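Local atomic coordinates of Aac(6')-Ih protein (Acinetobacter baumannii, PDB entry 4E8O), a protein that acetylates aminoglycoside antibiotics, probably at the 6'-amino group with acetyl coenzyme A as donor, as a GNAT-superfamily enzyme. Residues Ala68-Asp71 with Ala75-Met78; Ala97-Ile102 with Ala146-Leu151; Gly116-Val121 with Thr131-Asp136. One frame throughout, in Å; residues are numbered along the deposited sequence.

Contact 1 of 3, residues Ala68-Asp71 with Ala75-Met78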
loop_
_atom_site.group_PDB
_atom_site.type_symbol
_atom_site.label_atom_id
_atom_site.label_comp_id
_atom_site.label_asym_id
_atom_site.label_seq_id
_atom_site.Cartn_x
_atom_site.Cartn_y
_atom_site.Cartn_z
ATOM N N ALA B 68 -17.831 14.377 13.450
ATOM C CA ALA B 68 -18.991 15.213 13.166
ATOM C C ALA B 68 -19.935 15.152 14.360
ATOM O O ALA B 68 -20.268 14.065 14.834
ATOM C CB ALA B 68 -19.694 14.751 11.901
ATOM N N TYR B 69 -20.350 16.317 14.851
ATOM C CA TYR B 69 -21.223 16.387 16.017
ATOM C C TYR B 69 -22.592 16.959 15.660
ATOM O O TYR B 69 -22.747 17.648 14.649
ATOM C CB TYR B 69 -20.590 17.253 17.112
ATOM C CG TYR B 69 -19.449 16.606 17.871
ATOM C CD1 TYR B 69 -19.672 15.968 19.085
ATOM C CD2 TYR B 69 -18.150 16.658 17.389
ATOM C CE1 TYR B 69 -18.635 15.391 19.789
ATOM C CE2 TYR B 69 -17.106 16.084 18.087
ATOM C CZ TYR B 69 -17.357 15.452 19.284
ATOM O OH TYR B 69 -16.323 14.876 19.983
ATOM N N THR B 70 -23.583 16.666 16.497
ATOM C CA THR B 70 -24.897 17.282 16.373
ATOM C C THR B 70 -24.955 18.526 17.251
ATOM O O THR B 70 -23.932 18.980 17.769
ATOM C CB THR B 70 -26.022 16.313 16.790
ATOM O OG1 THR B 70 -25.922 16.035 18.191
ATOM C CG2 THR B 70 -25.916 15.011 16.018
ATOM N N ASP B 71 -26.158 19.074 17.402
ATOM C CA ASP B 71 -26.415 20.186 18.308
ATOM C C ASP B 71 -26.200 19.740 19.738
ATOM O O ASP B 71 -25.645 20.468 20.565
ATOM C CB ASP B 71 -27.868 20.627 18.167
ATOM C CG ASP B 71 -28.228 20.973 16.750
ATOM O OD1 ASP B 71 -27.430 21.691 16.119
ATOM O OD2 ASP B 71 -29.291 20.525 16.267
ATOM N N ALA B 75 -21.495 12.671 18.950
ATOM C CA ALA B 75 -20.594 12.313 17.863
ATOM C C ALA B 75 -21.257 11.234 17.019
ATOM O O ALA B 75 -21.519 10.131 17.509
ATOM C CB ALA B 75 -19.265 11.824 18.405
ATOM N N ILE B 76 -21.534 11.552 15.755
ATOM C CA ILE B 76 -22.292 10.646 14.895
ATOM C C ILE B 76 -21.504 10.119 13.697
ATOM O O ILE B 76 -21.991 9.253 12.968
ATOM C CB ILE B 76 -23.646 11.270 14.434
ATOM C CG1 ILE B 76 -23.447 12.652 13.796
ATOM C CG2 ILE B 76 -24.615 11.365 15.602
ATOM C CD1 ILE B 76 -23.111 12.624 12.308
ATOM N N ALA B 77 -20.296 10.643 13.495
ATOM C CA ALA B 77 -19.442 10.211 12.389
ATOM C C ALA B 77 -17.971 10.520 12.649
ATOM O O ALA B 77 -17.650 11.455 13.387
ATOM C CB ALA B 77 -19.889 10.854 11.084
ATOM N N MET B 78 -17.085 9.739 12.035
ATOM C CA MET B 78 -15.643 9.958 12.142
ATOM C C MET B 78 -14.952 9.623 10.830
ATOM O O MET B 78 -15.459 8.822 10.045
ATOM C CB MET B 78 -15.038 9.090 13.248
ATOM C CG MET B 78 -15.314 7.604 13.079
ATOM S SD MET B 78 -14.037 6.541 13.792
ATOM C CE MET B 78 -12.879 6.460 12.428
#
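The closing end of a beta hairpin brings Ala68 and Tyr69 of strand 63-69 against Ala75, Ile76 and Ala77 of strand 75-84, two antiparallel neighbours in the central sheet of this GNAT fold. Two backbone hydrogen bonds link the segments. Ala68 N donates to Ala77 O over 2.9 Å, while Ile76 N reaches Ala68 O at 3.0 Å. The latter oxygen also receives a CA-H...O contact from Ala75 CA, 3.5 Å from Ala68 O. Tyr69 and Ala75 form a non-hydrogen-bonded pair, and their side chains share one face of the sheet. Here the methyl of Ala75 sits over a face of the Tyr69 ring, its CB 4.3 Å from the centroid and 27° off the normal, a CH-pi contact. The far end of that ring is fixed by a hydrogen bond from Tyr69 OH to Asp34 OD2 of helix 32-42, a helix that also covers Ala75 through Asp34 and Leu38. On the other face the methyls of Ala68 and Ala77 meet, and helix 113-127 packs on both through Ile113 and Leu117. Ile76 holds CG1 between its backbone N and carbonyl carbon (chi1 53°), a torsion that lets Ile76 CD1 approach Ala68 CB to 4.0 Å. Its other branch serves the turn side, where Ile76 CG2 meets Thr70 CG2 at 3.9 Å.

Contact 2 of 3, residues Ala97-Ile102 with Ala146-Leu151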
loop_
_atom_site.group_PDB
_atom_site.type_symbol
_atom_site.label_atom_id
_atom_site.label_comp_id
_atom_site.label_asym_id
_atom_site.label_seq_id
_atom_site.Cartn_x
_atom_site.Cartn_y
_atom_site.Cartn_z
ATOM N N ALA B 97 -3.216 11.517 -0.816
ATOM C CA ALA B 97 -4.010 11.380 0.401
ATOM C C ALA B 97 -4.564 9.967 0.411
ATOM O O ALA B 97 -4.723 9.362 -0.645
ATOM C CB ALA B 97 -5.135 12.387 0.424
ATOM N N PHE B 98 -4.848 9.424 1.590
ATOM C CA PHE B 98 -5.401 8.074 1.655
ATOM C C PHE B 98 -6.456 7.978 2.745
ATOM O O PHE B 98 -6.224 8.420 3.873
ATOM C CB PHE B 98 -4.286 7.043 1.873
ATOM C CG PHE B 98 -4.750 5.609 1.788
ATOM C CD1 PHE B 98 -4.681 4.911 0.590
ATOM C CD2 PHE B 98 -5.233 4.956 2.910
ATOM C CE1 PHE B 98 -5.100 3.590 0.512
ATOM C CE2 PHE B 98 -5.653 3.636 2.843
ATOM C CZ PHE B 98 -5.588 2.951 1.642
ATOM N N LEU B 99 -7.612 7.411 2.402
ATOM C CA LEU B 99 -8.707 7.255 3.355
ATOM C C LEU B 99 -8.478 6.017 4.205
ATOM O O LEU B 99 -8.544 4.890 3.705
ATOM C CB LEU B 99 -10.054 7.144 2.627
ATOM C CG LEU B 99 -11.283 7.168 3.535
ATOM C CD1 LEU B 99 -11.357 8.503 4.239
ATOM C CD2 LEU B 99 -12.568 6.898 2.761
ATOM N N GLU B 100 -8.197 6.222 5.489
ATOM C CA GLU B 100 -7.916 5.105 6.374
ATOM C C GLU B 100 -9.207 4.518 6.914
ATOM O O GLU B 100 -9.317 3.305 7.081
ATOM C CB GLU B 100 -7.012 5.546 7.524
ATOM C CG GLU B 100 -5.696 6.172 7.077
ATOM C CD GLU B 100 -4.650 5.145 6.709
ATOM O OE1 GLU B 100 -4.900 3.939 6.901
ATOM O OE2 GLU B 100 -3.563 5.543 6.231
ATOM N N GLY B 101 -10.186 5.378 7.179
ATOM C CA GLY B 101 -11.447 4.913 7.717
ATOM C C GLY B 101 -12.495 5.998 7.762
ATOM O O GLY B 101 -12.197 7.162 8.039
ATOM N N ILE B 102 -13.733 5.610 7.486
ATOM C CA ILE B 102 -14.853 6.518 7.626
ATOM C C ILE B 102 -16.018 5.735 8.214
ATOM O O ILE B 102 -16.227 4.567 7.875
ATOM C CB ILE B 102 -15.227 7.162 6.273
ATOM C CG1 ILE B 102 -16.342 8.196 6.453
ATOM C CG2 ILE B 102 -15.579 6.091 5.242
ATOM C CD1 ILE B 102 -16.716 8.923 5.176
ATOM N N ALA B 146 -19.903 0.360 -2.960
ATOM C CA ALA B 146 -21.001 1.261 -3.297
ATOM C C ALA B 146 -20.842 2.607 -2.587
ATOM O O ALA B 146 -21.112 3.659 -3.170
ATOM C CB ALA B 146 -22.343 0.624 -2.968
ATOM N N MET B 147 -20.407 2.569 -1.331
ATOM C CA MET B 147 -20.144 3.791 -0.571
ATOM C C MET B 147 -19.034 4.635 -1.196
ATOM O O MET B 147 -19.166 5.856 -1.307
ATOM C CB MET B 147 -19.781 3.463 0.882
ATOM C CG MET B 147 -19.385 4.687 1.695
ATOM S SD MET B 147 -18.541 4.311 3.249
ATOM C CE MET B 147 -17.090 3.440 2.665
ATOM N N HIS B 148 -17.942 3.984 -1.598
ATOM C CA HIS B 148 -16.825 4.688 -2.230
ATOM C C HIS B 148 -17.259 5.395 -3.507
ATOM O O HIS B 148 -16.866 6.533 -3.751
ATOM C CB HIS B 148 -15.673 3.731 -2.544
ATOM C CG HIS B 148 -14.703 3.563 -1.418
ATOM N ND1 HIS B 148 -14.781 2.523 -0.516
ATOM C CD2 HIS B 148 -13.632 4.304 -1.047
ATOM C CE1 HIS B 148 -13.803 2.634 0.365
ATOM N NE2 HIS B 148 -13.092 3.706 0.065
ATOM N N GLN B 149 -18.058 4.721 -4.327
ATOM C CA GLN B 149 -18.525 5.324 -5.569
ATOM C C GLN B 149 -19.495 6.469 -5.300
ATOM O O GLN B 149 -19.540 7.437 -6.050
ATOM C CB GLN B 149 -19.147 4.265 -6.487
ATOM C CG GLN B 149 -18.174 3.144 -6.878
ATOM C CD GLN B 149 -18.810 2.097 -7.775
ATOM O OE1 GLN B 149 -20.037 1.999 -7.866
ATOM N NE2 GLN B 149 -17.979 1.309 -8.445
ATOM N N ALA B 150 -20.252 6.367 -4.213
ATOM C CA ALA B 150 -21.222 7.401 -3.863
ATOM C C ALA B 150 -20.519 8.661 -3.363
ATOM O O ALA B 150 -21.119 9.736 -3.314
ATOM C CB ALA B 150 -22.199 6.884 -2.825
ATOM N N LEU B 151 -19.250 8.513 -2.987
ATOM C CA LEU B 151 -18.439 9.628 -2.502
ATOM C C LEU B 151 -17.560 10.236 -3.602
ATOM O O LEU B 151 -16.804 11.179 -3.350
ATOM C CB LEU B 151 -17.571 9.189 -1.317
ATOM C CG LEU B 151 -18.314 8.880 -0.013
ATOM C CD1 LEU B 151 -17.363 8.455 1.097
ATOM C CD2 LEU B 151 -19.131 10.081 0.418
#
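Strand segment 97-102 and helix segment 146-151 keep their backbones 10.2 Å apart at Leu99 CA and His148 CA and 10.1 Å at Ile102 CA and Met147 CA, so side chains alone bridge the gap. A classic beta bulge, Glu100 and Gly101 both facing Glu80, interrupts the strand, a familiar GNAT feature probably associated with the acetyl coenzyme A site. The two branches of Ile102 have different partners. With CG1 anti to the backbone N (chi1 -176°) and the chain extended, Ile102 CD1 meets Leu151 CD1 tip to tip at 4.2 Å. Ile102 CG2 instead lies 4.0 Å from Met147 SD; the two side chains run antiparallel alongside one another, and the bend at chi3 (61°) brings Met147 CE equally close. Earlier in the strand, Leu99 CD2 approaches His148 NE2 obliquely at 4.2 Å. The imidazole is held at both nitrogens, ND1 by Ser144 O and NE2 by the hydroxyl of Ser135. The imidazole also meets Phe153 edge-to-face and stacks with Phe162 of the second subunit. Helix 142-150 and the residue after it, Leu151, pack against strand 96-104, while helix 113-127 closes the neighbouring side, Ala114 touching Ile102 and Val118 touching Leu151.

Contact 3 of 3, residues Gly116-Val121 with Thr131-Asp136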
loop_
_atom_site.group_PDB
_atom_site.type_symbol
_atom_site.label_atom_id
_atom_site.label_comp_id
_atom_site.label_asym_id
_atom_site.label_seq_id
_atom_site.Cartn_x
_atom_site.Cartn_y
_atom_site.Cartn_z
ATOM N N GLY B 116 -19.213 15.742 3.308
ATOM C CA GLY B 116 -18.565 16.848 3.989
ATOM C C GLY B 116 -17.244 16.460 4.628
ATOM O O GLY B 116 -16.297 17.250 4.637
ATOM N N LEU B 117 -17.177 15.251 5.177
ATOM C CA LEU B 117 -15.948 14.774 5.802
ATOM C C LEU B 117 -14.852 14.583 4.754
ATOM O O LEU B 117 -13.713 15.014 4.945
ATOM C CB LEU B 117 -16.204 13.470 6.563
ATOM C CG LEU B 117 -16.983 13.573 7.878
ATOM C CD1 LEU B 117 -17.550 12.219 8.274
ATOM C CD2 LEU B 117 -16.094 14.105 8.983
ATOM N N VAL B 118 -15.211 13.941 3.645
ATOM C CA VAL B 118 -14.297 13.731 2.527
ATOM C C VAL B 118 -13.759 15.060 2.002
ATOM O O VAL B 118 -12.558 15.194 1.753
ATOM C CB VAL B 118 -14.993 12.957 1.390
ATOM C CG1 VAL B 118 -14.204 13.054 0.088
ATOM C CG2 VAL B 118 -15.201 11.505 1.793
ATOM N N GLN B 119 -14.646 16.044 1.862
ATOM C CA GLN B 119 -14.268 17.365 1.367
ATOM C C GLN B 119 -13.246 18.060 2.262
ATOM O O GLN B 119 -12.438 18.852 1.780
ATOM C CB GLN B 119 -15.506 18.258 1.199
ATOM C CG GLN B 119 -16.388 17.874 0.020
ATOM C CD GLN B 119 -17.530 18.846 -0.210
ATOM O OE1 GLN B 119 -18.593 18.462 -0.699
ATOM N NE2 GLN B 119 -17.311 20.116 0.126
ATOM N N GLN B 120 -13.284 17.768 3.559
ATOM C CA GLN B 120 -12.327 18.355 4.493
ATOM C C GLN B 120 -10.935 17.761 4.309
ATOM O O GLN B 120 -9.936 18.450 4.505
ATOM C CB GLN B 120 -12.797 18.183 5.940
ATOM C CG GLN B 120 -13.999 19.052 6.306
ATOM C CD GLN B 120 -13.710 20.541 6.191
ATOM O OE1 GLN B 120 -12.685 21.028 6.675
ATOM N NE2 GLN B 120 -14.612 21.269 5.542
ATOM N N VAL B 121 -10.869 16.487 3.930
ATOM C CA VAL B 121 -9.586 15.842 3.652
ATOM C C VAL B 121 -8.911 16.468 2.433
ATOM O O VAL B 121 -7.699 16.695 2.436
ATOM C CB VAL B 121 -9.752 14.336 3.400
ATOM C CG1 VAL B 121 -8.394 13.665 3.237
ATOM C CG2 VAL B 121 -10.514 13.698 4.540
ATOM N N THR B 131 -2.697 15.632 -5.429
ATOM C CA THR B 131 -3.719 15.804 -6.455
ATOM C C THR B 131 -4.572 14.546 -6.556
ATOM O O THR B 131 -5.547 14.502 -7.313
ATOM C CB THR B 131 -3.101 16.080 -7.828
ATOM O OG1 THR B 131 -2.340 14.939 -8.242
ATOM C CG2 THR B 131 -2.195 17.299 -7.769
ATOM N N GLU B 132 -4.192 13.515 -5.806
ATOM C CA GLU B 132 -4.946 12.268 -5.791
ATOM C C GLU B 132 -5.333 11.870 -4.365
ATOM O O GLU B 132 -4.578 12.102 -3.415
ATOM C CB GLU B 132 -4.160 11.143 -6.484
ATOM C CG GLU B 132 -4.091 11.280 -8.006
ATOM C CD GLU B 132 -3.331 10.146 -8.664
ATOM O OE1 GLU B 132 -2.321 9.697 -8.085
ATOM O OE2 GLU B 132 -3.734 9.704 -9.761
ATOM N N PHE B 133 -6.518 11.273 -4.238
ATOM C CA PHE B 133 -7.087 10.848 -2.962
ATOM C C PHE B 133 -7.508 9.400 -3.183
ATOM O O PHE B 133 -8.442 9.126 -3.944
ATOM C CB PHE B 133 -8.305 11.721 -2.629
ATOM C CG PHE B 133 -8.875 11.512 -1.243
ATOM C CD1 PHE B 133 -8.292 10.635 -0.344
ATOM C CD2 PHE B 133 -10.010 12.207 -0.846
ATOM C CE1 PHE B 133 -8.830 10.449 0.920
ATOM C CE2 PHE B 133 -10.554 12.031 0.417
ATOM C CZ PHE B 133 -9.964 11.148 1.301
ATOM N N ALA B 134 -6.805 8.476 -2.537
ATOM C CA ALA B 134 -7.039 7.051 -2.744
ATOM C C ALA B 134 -7.630 6.416 -1.497
ATOM O O ALA B 134 -7.651 7.024 -0.428
ATOM C CB ALA B 134 -5.748 6.345 -3.133
ATOM N N SER B 135 -8.105 5.184 -1.644
ATOM C CA SER B 135 -8.705 4.437 -0.546
ATOM C C SER B 135 -8.711 2.981 -0.970
ATOM O O SER B 135 -8.308 2.662 -2.095
ATOM C CB SER B 135 -10.129 4.925 -0.285
ATOM O OG SER B 135 -10.719 4.271 0.832
ATOM N N ASP B 136 -9.141 2.094 -0.080
ATOM C CA ASP B 136 -9.293 0.692 -0.458
ATOM C C ASP B 136 -10.381 0.034 0.377
ATOM O O ASP B 136 -10.878 0.625 1.338
ATOM C CB ASP B 136 -7.961 -0.071 -0.355
ATOM C CG ASP B 136 -7.474 -0.226 1.078
ATOM O OD1 ASP B 136 -8.086 0.345 2.006
ATOM O OD2 ASP B 136 -6.459 -0.919 1.282
#
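Apolar contacts carry this junction, and all of them involve the ring of Phe133, which meets Val118 and Val121 on helix segment 116-121. The closest approach is that of Val121 CG1 to Phe133 CZ, at 3.5 Å. Behind that methyl, Val121 CB lies 3.8 Å from Phe133 CZ, and the two side chains cross at about a right angle. Val118 arrives from one turn earlier in the helix and crosses the phenylalanine obliquely, with Val118 CG1 3.8 Å from Phe133 CE2. Phe133 has CG anti to its N (chi1 -172°), which extends the ring across to the helix and bridges a separation of 8.7 Å between Val121 CA and Phe133 CA. These residues belong to a beta-alpha-beta unit, in which helix 113-127 connects the parallel neighbours 96-104 and 132-138 and packs on the sheet they share. Among aromatic interactions, the Phe133 ring also meets Phe153 edge-to-face. Polar contacts of segment 131-136 lead elsewhere: Glu132 OE1 accepts a hydrogen bond from Gln92 N and pairs with Thr93 OG1, and the backbone of Ala134 bonds to Ala97 and Leu99 on strand 96-104. On the outer edge of strand 132-138, Glu132 to Asp136 form an antiparallel ladder with a strand of the second subunit, carrying the sheet across the dimer interface.

Overall arrangement
All three contacts are largely buried and reach one sheet, but contact 1, centred about 15 Å from the centre of the chain, is more peripheral than contacts 2 and 3, whose centres lie about 7 and 8 Å from it. It is also the one with backbone hydrogen bonds between its own segments; the other two join helix to strand through side chains. Contacts 2 and 3, with centres about 7 Å apart, are tied together by polar links from strand 132-138 to strand 96-104 and to the histidine of helix 142-150, and both border the second subunit. Contact 1 meets them through packing alone, Met78 O against Ile102 CG1 and Ala77 CB against Leu117 CD1.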